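Local coordinates for putative methyltransferase (Emericella variicolor, PDB 7DMB), which probably transfers a methyl group from S-adenosylmethionine as a trans-acting methyltransferase of calbistrin biosynthesis, and is captured here with bound S-adenosyl-L-homocysteine, at residues 203-208 with 260-265; 210-215 with 280-285; 256-261 with 269-274. All coordinates share one frame; numbering follows the deposited sequence.

Interaction 1: residues 203-208 with 260-265; sequences LEIGAG and LDISKD. With SAH (S-adenosyl-L-homocysteine), chain C.
Ile205, near the C-terminal end of strand 200-205, faces Ile262 in the loop after strand 255-259 with their CA atoms 7.1 Å apart, and aliphatic side chains meet between the backbones. Ile205 is the hub. With CG1 beside its backbone N and opposite the carbonyl carbon (chi1 -51°), the chain carries CD1 between two partners: it lies 3.5 Å from Leu260 CD2 and 3.6 Å from Ile262 CD1. Its other branch, CG2, rests against CB and CG2 of Ile262, whose side chain runs at about a right angle to that of Ile205. Leu203, two residues back on the same strand, adds a looser touch, its CD2 standing 4.1 Å from Leu260 CD2. Beside this apolar patch a water joins the backbones, accepting from Gly206 N at 2.9 Å and donating to Leu260 O at 2.8 Å. The arrangement is consistent with the cofactor end of a Rossmann-like methyltransferase: the turn after the strand fits the GxGxxG pattern, at Gly206, Gly208 and Gly211, and the first two of these glycines have positive phi and lie close against SAH. SAH spans both segments. Gly206 O accepts from the amino N of SAH, while the 260-265 loop reads the adenine. Ile262 N donates to SAH N1 at 3.1 Å in a fairly straight bond (162°), and Asp261 OD2 accepts from SAH N6 at 3.0 Å through a more bent one (139°), so donor and acceptor match the amino-pyrimidine pattern of adenine. Ile262 CG2 also approaches N1, bringing hydrocarbon to the base beside these polar contacts. Asp261 OD2 is set by an Asx turn, in which Ser263 N donates to its anti side from outside the carboxylate plane, within a type I turn running from Asp261 to Lys264.

Interaction 2: residues 210-215 with 280-285; sequences GGTTAR and IASNVL. With SAH (S-adenosyl-L-homocysteine), chain C.
Two first torsions set Thr212 and Ser282 against each other. In Thr212 (chi1 -61°) OG1 sits beside the backbone N and CG2 lies anti to that N, while in Ser282 (chi1 173°) OG swings anti to its own N. The hydroxyl oxygens, Thr212 OG1 and Ser282 OG, end 2.9 Å apart. Packing here is close, since Thr212 OG1 also lies 3.0 Å from Ser282 CB. Both oxygens have outside partners: Thr212 OG1 is hydrogen-bonded to Asn181 OD1, and Ser282 OG to Gln311 OE1, which ties this buried polar spot into a wider network. Thr212's methyl serves the apolar side, CG2 meeting Ile280 CG2 at 4.0 Å as the two side chains cross obliquely.

The contact stands at the amino-acid end of SAH, and each segment offers the ligand a backbone group. Gly211 N, in the first turn of its helix, donates to the carboxylate oxygen OXT of SAH at 3.1 Å, with a bent N-H...O angle of 138°; the helix N terminus would be expected to favour that negative charge. Ser282 O accepts from SAH N at 3.2 Å. Farther along, Val284 CG2 presses on the ribose, 3.2 Å from SAH O4'. This placement, with glycine-rich turn and helix on one hand and the end of a strand on the other, fits the Rossmann-like fold of AdoMet-dependent methyltransferases.

Strand 276-282 runs between strands 200-205 and 306-313, parallel to both, and helix 211-220 packs its first turn against the sheet there, with Asn181 contributed by helix 172-181.

Interaction 3: residues 256-261 with 269-274; sequences EYRALD and QGFEAG. With SAH (S-adenosyl-L-homocysteine), chain C.
The guanidinium of Arg258 lies flat over one face of the Phe271 ring, centres 4.0 Å apart and planes inclined by only 16°, a cation-pi stack; at the edges, Gly270 O sits in the guanidinium plane and Ala259 O approaches the ring in its plane, 3.3 Å from Phe271 CE2. Bent at chi3, the arginine delivers NH2 to Gly270 O at 2.8 Å (153°), although the donor stands above the carbonyl plane. A water also links Arg258 NH1 and Gly270 O over longer distances.

Gln269, extended beyond CG, turns its amide to the backbone of Asp261 and binds it twice. OE1 accepts from Asp261 N at 2.9 Å through an in-plane lone pair, nearly straight at 172°, while Gln269 NE2 donates to Asp261 O at 2.7 Å and also to Asp265 O. These bonds hold the backbone of an adenine-binding residue in the second shell. Leu260 packs beside both, CD1 3.7 Å from Phe271 CE2 and 3.5 Å from Gln269 OE1.

The contact thus folds the loop leading to strand 276-282 back along strand 255-259, an outermost strand of the sheet, while Phe271 also reaches Leu203 and Thr235 on strands 200-205 and 229-236.

Followed from the N terminus, the chain leaves strand 200-205, passes the glycine-rich turn and enters helix 211-220. Interaction 1 closes a long loop from 203-208 to 260-265; interaction 2 opens inside that loop, at 210-215, and closes beyond it at 280-285, so the two cross. Interaction 3 is a short closure nested within interaction 2, and shares Leu260 and Asp261 with interaction 1. All three reach one sheet. Neighbouring strands join interactions 1 and 2 through Ile205 N and Ile280 O, 2.7 Å apart, whereas interaction 3 lies at an outer strand. Interaction 1 spans SAH from adenine to amino group, and interaction 2 joins it at the amino-acid end.

Interaction 1: residues 203-208 with 260-265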
# COMPACT_ATOMS: atom_id res chain seq x y z
N LEU A 203 -14.48 9.26 -3.82
CA LEU A 203 -13.83 8.62 -4.96
C LEU A 203 -12.58 7.94 -4.45
O LEU A 203 -11.79 8.55 -3.72
CB LEU A 203 -13.49 9.64 -6.05
CG LEU A 203 -12.96 9.08 -7.38
CD1 LEU A 203 -13.59 9.81 -8.56
CD2 LEU A 203 -11.45 9.19 -7.43
N GLU A 204 -12.37 6.68 -4.82
CA GLU A 204 -11.12 6.00 -4.47
C GLU A 204 -10.26 5.80 -5.72
O GLU A 204 -10.72 5.22 -6.72
CB GLU A 204 -11.37 4.67 -3.76
CG GLU A 204 -10.08 3.89 -3.51
CD GLU A 204 -10.33 2.66 -2.69
OE1 GLU A 204 -11.52 2.41 -2.37
OE2 GLU A 204 -9.35 1.94 -2.37
N ILE A 205 -9.02 6.32 -5.68
CA ILE A 205 -8.02 6.11 -6.72
C ILE A 205 -7.43 4.71 -6.57
O ILE A 205 -7.19 4.25 -5.45
CB ILE A 205 -6.89 7.16 -6.61
CG1 ILE A 205 -7.44 8.59 -6.54
CG2 ILE A 205 -5.88 7.01 -7.77
CD1 ILE A 205 -8.03 9.04 -7.82
N GLY A 206 -7.16 4.06 -7.70
CA GLY A 206 -6.46 2.78 -7.75
C GLY A 206 -6.91 1.77 -6.71
O GLY A 206 -6.08 1.17 -6.03
N ALA A 207 -8.22 1.62 -6.56
CA ALA A 207 -8.78 0.77 -5.52
C ALA A 207 -8.40 -0.69 -5.70
O ALA A 207 -8.40 -1.45 -4.71
CB ALA A 207 -10.29 0.93 -5.51
N GLY A 208 -8.13 -1.10 -6.92
CA GLY A 208 -7.55 -2.40 -7.20
C GLY A 208 -8.42 -3.55 -6.75
O GLY A 208 -9.57 -3.69 -7.17
N LEU A 260 -9.77 5.37 -14.23
CA LEU A 260 -9.16 6.67 -13.99
C LEU A 260 -7.66 6.53 -13.81
O LEU A 260 -7.19 5.72 -13.00
CB LEU A 260 -9.76 7.36 -12.76
CG LEU A 260 -8.99 8.62 -12.36
CD1 LEU A 260 -9.13 9.68 -13.45
CD2 LEU A 260 -9.49 9.16 -11.04
N ASP A 261 -6.92 7.32 -14.58
CA ASP A 261 -5.47 7.46 -14.49
C ASP A 261 -5.19 8.77 -13.77
O ASP A 261 -5.33 9.85 -14.36
CB ASP A 261 -4.85 7.46 -15.89
CG ASP A 261 -3.33 7.58 -15.87
OD1 ASP A 261 -2.74 7.39 -16.96
OD2 ASP A 261 -2.72 7.88 -14.81
N ILE A 262 -4.79 8.68 -12.49
CA ILE A 262 -4.61 9.90 -11.69
C ILE A 262 -3.34 10.66 -12.06
O ILE A 262 -3.18 11.82 -11.65
CB ILE A 262 -4.64 9.56 -10.19
CG1 ILE A 262 -4.88 10.80 -9.32
CG2 ILE A 262 -3.37 8.81 -9.76
CD1 ILE A 262 -6.15 11.58 -9.61
N SER A 263 -2.45 10.07 -12.87
CA SER A 263 -1.31 10.84 -13.37
C SER A 263 -1.70 11.85 -14.46
O SER A 263 -0.84 12.62 -14.88
CB SER A 263 -0.20 9.92 -13.91
OG SER A 263 -0.59 9.16 -15.06
N LYS A 264 -2.95 11.86 -14.90
CA LYS A 264 -3.41 12.73 -15.98
C LYS A 264 -4.69 13.43 -15.55
O LYS A 264 -5.36 13.02 -14.60
CB LYS A 264 -3.67 11.95 -17.27
CG LYS A 264 -2.41 11.34 -17.86
CD LYS A 264 -2.74 10.37 -18.98
CE LYS A 264 -1.52 9.53 -19.31
NZ LYS A 264 -1.07 9.72 -20.70
N ASP A 265 -5.03 14.49 -16.28
CA ASP A 265 -6.16 15.34 -15.92
C ASP A 265 -7.45 14.52 -15.82
O ASP A 265 -7.85 13.87 -16.80
CB ASP A 265 -6.35 16.46 -16.95
CG ASP A 265 -7.66 17.20 -16.75
OD1 ASP A 265 -8.02 17.47 -15.59
OD2 ASP A 265 -8.32 17.51 -17.76
N SAH C . -5.50 -0.23 -3.54
CA SAH C . -4.85 -1.50 -3.94
CB SAH C . -3.45 -1.66 -3.32
CG SAH C . -2.38 -0.91 -4.07
SD SAH C . -1.98 -1.62 -5.70
C SAH C . -5.73 -2.68 -3.52
O SAH C . -5.85 -3.61 -4.34
OXT SAH C . -6.30 -2.60 -2.40
C5' SAH C . -1.96 -0.13 -6.73
C4' SAH C . -3.23 0.01 -7.56
O4' SAH C . -3.22 1.31 -8.20
C3' SAH C . -3.36 -1.03 -8.67
O3' SAH C . -4.67 -1.58 -8.64
C2' SAH C . -3.06 -0.23 -9.94
O2' SAH C . -3.71 -0.69 -11.10
C1' SAH C . -3.55 1.16 -9.56
N9 SAH C . -2.88 2.23 -10.30
C8 SAH C . -1.58 2.21 -10.73
N7 SAH C . -1.22 3.29 -11.36
C5 SAH C . -2.36 4.07 -11.38
C6 SAH C . -2.63 5.35 -11.92
N6 SAH C . -1.72 6.07 -12.57
N1 SAH C . -3.88 5.85 -11.76
C2 SAH C . -4.78 5.11 -11.10
N3 SAH C . -4.64 3.90 -10.55
C4 SAH C . -3.40 3.43 -10.73
O HOH W 1 -7.81 5.33 -10.27

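Interaction 2: residues 210-215 with 280-285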
# COMPACT_ATOMS: atom_id res chain seq x y z
N GLY A 210 -9.51 -3.91 -3.80
CA GLY A 210 -10.48 -3.42 -2.85
C GLY A 210 -10.11 -3.57 -1.40
O GLY A 210 -10.99 -3.48 -0.54
N GLY A 211 -8.83 -3.78 -1.08
CA GLY A 211 -8.46 -4.00 0.31
C GLY A 211 -8.83 -2.83 1.20
O GLY A 211 -9.34 -3.00 2.31
N THR A 212 -8.57 -1.61 0.72
CA THR A 212 -8.96 -0.43 1.49
C THR A 212 -10.44 -0.09 1.30
O THR A 212 -11.10 0.35 2.25
CB THR A 212 -8.05 0.74 1.11
OG1 THR A 212 -6.70 0.39 1.42
CG2 THR A 212 -8.45 1.98 1.89
N THR A 213 -10.97 -0.30 0.10
CA THR A 213 -12.41 -0.11 -0.13
C THR A 213 -13.24 -0.83 0.92
O THR A 213 -14.24 -0.30 1.42
CB THR A 213 -12.79 -0.61 -1.52
OG1 THR A 213 -11.71 -0.36 -2.43
CG2 THR A 213 -14.07 0.08 -2.02
N ALA A 214 -12.84 -2.06 1.27
CA ALA A 214 -13.59 -2.88 2.21
C ALA A 214 -13.63 -2.27 3.60
O ALA A 214 -14.69 -2.26 4.25
CB ALA A 214 -12.99 -4.29 2.28
N ARG A 215 -12.48 -1.79 4.10
CA ARG A 215 -12.49 -1.12 5.40
C ARG A 215 -13.34 0.16 5.37
O ARG A 215 -14.06 0.45 6.32
CB ARG A 215 -11.08 -0.77 5.86
CG ARG A 215 -9.91 -1.71 5.52
CD ARG A 215 -10.17 -3.19 5.67
NE ARG A 215 -10.96 -3.51 6.85
CZ ARG A 215 -11.69 -4.62 6.96
NH1 ARG A 215 -11.70 -5.50 5.95
NH2 ARG A 215 -12.40 -4.82 8.07
N ILE A 280 -9.97 8.82 -1.65
CA ILE A 280 -9.23 7.76 -0.96
C ILE A 280 -8.16 7.21 -1.91
O ILE A 280 -8.42 7.00 -3.10
CB ILE A 280 -10.17 6.62 -0.50
CG1 ILE A 280 -11.41 7.15 0.24
CG2 ILE A 280 -9.40 5.58 0.33
CD1 ILE A 280 -11.15 7.51 1.65
N ALA A 281 -6.96 6.96 -1.37
CA ALA A 281 -5.91 6.31 -2.15
C ALA A 281 -5.00 5.48 -1.25
O ALA A 281 -4.39 6.03 -0.32
CB ALA A 281 -5.10 7.35 -2.93
N SER A 282 -4.89 4.18 -1.52
CA SER A 282 -4.03 3.31 -0.71
C SER A 282 -2.99 2.69 -1.64
O SER A 282 -3.31 1.82 -2.46
CB SER A 282 -4.84 2.24 0.02
OG SER A 282 -4.01 1.29 0.68
N ASN A 283 -1.77 3.18 -1.50
CA ASN A 283 -0.59 2.59 -2.12
C ASN A 283 -0.72 2.56 -3.64
O ASN A 283 -0.27 1.62 -4.30
CB ASN A 283 -0.30 1.22 -1.51
CG ASN A 283 0.43 1.34 -0.17
OD1 ASN A 283 1.50 1.96 -0.10
ND2 ASN A 283 -0.18 0.83 0.90
N VAL A 284 -1.28 3.63 -4.19
CA VAL A 284 -1.35 3.85 -5.63
C VAL A 284 -0.58 5.10 -6.04
O VAL A 284 0.09 5.11 -7.09
CB VAL A 284 -2.82 3.93 -6.11
CG1 VAL A 284 -3.65 4.86 -5.21
CG2 VAL A 284 -2.87 4.40 -7.56
N LEU A 285 -0.61 6.15 -5.22
CA LEU A 285 -0.01 7.41 -5.65
C LEU A 285 1.49 7.26 -5.89
O LEU A 285 2.03 7.83 -6.84
CB LEU A 285 -0.31 8.53 -4.64
CG LEU A 285 -1.79 8.92 -4.38
CD1 LEU A 285 -1.91 10.25 -3.63
CD2 LEU A 285 -2.61 8.97 -5.64
N SAH C . -5.50 -0.23 -3.54
CA SAH C . -4.85 -1.50 -3.94
CB SAH C . -3.45 -1.66 -3.32
CG SAH C . -2.38 -0.91 -4.07
SD SAH C . -1.98 -1.62 -5.70
C SAH C . -5.73 -2.68 -3.52
O SAH C . -5.85 -3.61 -4.34
OXT SAH C . -6.30 -2.60 -2.40
C5' SAH C . -1.96 -0.13 -6.73
C4' SAH C . -3.23 0.01 -7.56
O4' SAH C . -3.22 1.31 -8.20
C3' SAH C . -3.36 -1.03 -8.67
O3' SAH C . -4.67 -1.58 -8.64
C2' SAH C . -3.06 -0.23 -9.94
O2' SAH C . -3.71 -0.69 -11.10
C1' SAH C . -3.55 1.16 -9.56
N9 SAH C . -2.88 2.23 -10.30
C8 SAH C . -1.58 2.21 -10.73
N7 SAH C . -1.22 3.29 -11.36
C5 SAH C . -2.36 4.07 -11.38
C6 SAH C . -2.63 5.35 -11.92
N6 SAH C . -1.72 6.07 -12.57
N1 SAH C . -3.88 5.85 -11.76
C2 SAH C . -4.78 5.11 -11.10
N3 SAH C . -4.64 3.90 -10.55
C4 SAH C . -3.40 3.43 -10.73

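Interaction 3: residues 256-261 with 269-274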
# COMPACT_ATOMS: atom_id res chain seq x y z
N GLU A 256 -20.17 3.20 -8.03
CA GLU A 256 -19.85 3.18 -9.45
C GLU A 256 -18.43 2.67 -9.65
O GLU A 256 -17.58 2.76 -8.76
CB GLU A 256 -20.00 4.56 -10.09
CG GLU A 256 -21.41 5.13 -9.97
CD GLU A 256 -21.51 6.54 -10.52
OE1 GLU A 256 -21.11 6.75 -11.69
OE2 GLU A 256 -21.97 7.43 -9.77
N TYR A 257 -18.17 2.15 -10.85
CA TYR A 257 -16.91 1.50 -11.18
C TYR A 257 -16.42 2.07 -12.51
O TYR A 257 -16.95 1.73 -13.57
CB TYR A 257 -17.10 -0.02 -11.24
CG TYR A 257 -17.61 -0.63 -9.93
CD1 TYR A 257 -16.76 -1.30 -9.09
CD2 TYR A 257 -18.96 -0.51 -9.55
CE1 TYR A 257 -17.20 -1.86 -7.91
CE2 TYR A 257 -19.41 -1.06 -8.36
CZ TYR A 257 -18.52 -1.74 -7.54
OH TYR A 257 -18.93 -2.31 -6.35
N ARG A 258 -15.43 2.95 -12.45
CA ARG A 258 -15.03 3.77 -13.59
C ARG A 258 -13.51 3.84 -13.65
O ARG A 258 -12.85 3.97 -12.61
CB ARG A 258 -15.63 5.18 -13.49
CG ARG A 258 -17.18 5.25 -13.34
CD ARG A 258 -17.69 6.72 -13.20
NE ARG A 258 -17.23 7.56 -14.30
CZ ARG A 258 -17.17 8.89 -14.28
NH1 ARG A 258 -17.53 9.56 -13.20
NH2 ARG A 258 -16.72 9.54 -15.34
N ALA A 259 -12.94 3.76 -14.85
CA ALA A 259 -11.49 3.82 -14.98
C ALA A 259 -10.99 5.25 -14.76
O ALA A 259 -11.69 6.22 -15.06
CB ALA A 259 -11.03 3.31 -16.34
N LEU A 260 -9.77 5.37 -14.23
CA LEU A 260 -9.16 6.67 -13.99
C LEU A 260 -7.66 6.53 -13.81
O LEU A 260 -7.19 5.72 -13.00
CB LEU A 260 -9.76 7.36 -12.76
CG LEU A 260 -8.99 8.62 -12.36
CD1 LEU A 260 -9.13 9.68 -13.45
CD2 LEU A 260 -9.49 9.16 -11.04
N ASP A 261 -6.92 7.32 -14.58
CA ASP A 261 -5.47 7.46 -14.49
C ASP A 261 -5.19 8.77 -13.77
O ASP A 261 -5.33 9.85 -14.36
CB ASP A 261 -4.85 7.46 -15.89
CG ASP A 261 -3.33 7.58 -15.87
OD1 ASP A 261 -2.74 7.39 -16.96
OD2 ASP A 261 -2.72 7.88 -14.81
N GLN A 269 -10.68 13.01 -18.67
CA GLN A 269 -11.09 11.61 -18.61
C GLN A 269 -12.57 11.42 -18.29
O GLN A 269 -13.02 10.27 -18.22
CB GLN A 269 -10.25 10.86 -17.57
CG GLN A 269 -8.75 10.86 -17.88
CD GLN A 269 -7.94 10.15 -16.82
OE1 GLN A 269 -8.03 8.92 -16.67
NE2 GLN A 269 -7.17 10.92 -16.06
N GLY A 270 -13.34 12.49 -18.09
CA GLY A 270 -14.76 12.39 -17.86
C GLY A 270 -15.23 12.57 -16.43
O GLY A 270 -16.37 12.21 -16.12
N PHE A 271 -14.39 13.12 -15.55
CA PHE A 271 -14.71 13.35 -14.15
C PHE A 271 -14.94 14.84 -13.92
O PHE A 271 -14.37 15.68 -14.61
CB PHE A 271 -13.58 12.82 -13.25
CG PHE A 271 -13.47 11.32 -13.25
CD1 PHE A 271 -14.16 10.56 -12.31
CD2 PHE A 271 -12.77 10.66 -14.25
CE1 PHE A 271 -14.11 9.17 -12.33
CE2 PHE A 271 -12.70 9.27 -14.29
CZ PHE A 271 -13.38 8.53 -13.32
N GLU A 272 -15.81 15.15 -12.95
CA GLU A 272 -16.22 16.53 -12.70
C GLU A 272 -15.31 17.17 -11.66
O GLU A 272 -15.11 16.61 -10.58
CB GLU A 272 -17.68 16.59 -12.25
CG GLU A 272 -18.10 17.95 -11.73
CD GLU A 272 -19.60 18.13 -11.62
OE1 GLU A 272 -20.06 19.29 -11.76
OE2 GLU A 272 -20.33 17.13 -11.38
N ALA A 273 -14.76 18.34 -11.98
CA ALA A 273 -13.87 19.03 -11.05
C ALA A 273 -14.63 19.47 -9.81
O ALA A 273 -15.76 19.98 -9.89
CB ALA A 273 -13.24 20.24 -11.74
N GLY A 274 -14.02 19.27 -8.65
CA GLY A 274 -14.56 19.75 -7.39
C GLY A 274 -15.82 19.06 -6.92
O GLY A 274 -16.54 19.61 -6.08
N SAH C . -5.50 -0.23 -3.54
CA SAH C . -4.85 -1.50 -3.94
CB SAH C . -3.45 -1.66 -3.32
CG SAH C . -2.38 -0.91 -4.07
SD SAH C . -1.98 -1.62 -5.70
C SAH C . -5.73 -2.68 -3.52
O SAH C . -5.85 -3.61 -4.34
OXT SAH C . -6.30 -2.60 -2.40
C5' SAH C . -1.96 -0.13 -6.73
C4' SAH C . -3.23 0.01 -7.56
O4' SAH C . -3.22 1.31 -8.20
C3' SAH C . -3.36 -1.03 -8.67
O3' SAH C . -4.67 -1.58 -8.64
C2' SAH C . -3.06 -0.23 -9.94
O2' SAH C . -3.71 -0.69 -11.10
C1' SAH C . -3.55 1.16 -9.56
N9 SAH C . -2.88 2.23 -10.30
C8 SAH C . -1.58 2.21 -10.73
N7 SAH C . -1.22 3.29 -11.36
C5 SAH C . -2.36 4.07 -11.38
C6 SAH C . -2.63 5.35 -11.92
N6 SAH C . -1.72 6.07 -12.57
N1 SAH C . -3.88 5.85 -11.76
C2 SAH C . -4.78 5.11 -11.10
N3 SAH C . -4.64 3.90 -10.55
C4 SAH C . -3.40 3.43 -10.73
O HOH W 2 -18.71 12.43 -13.84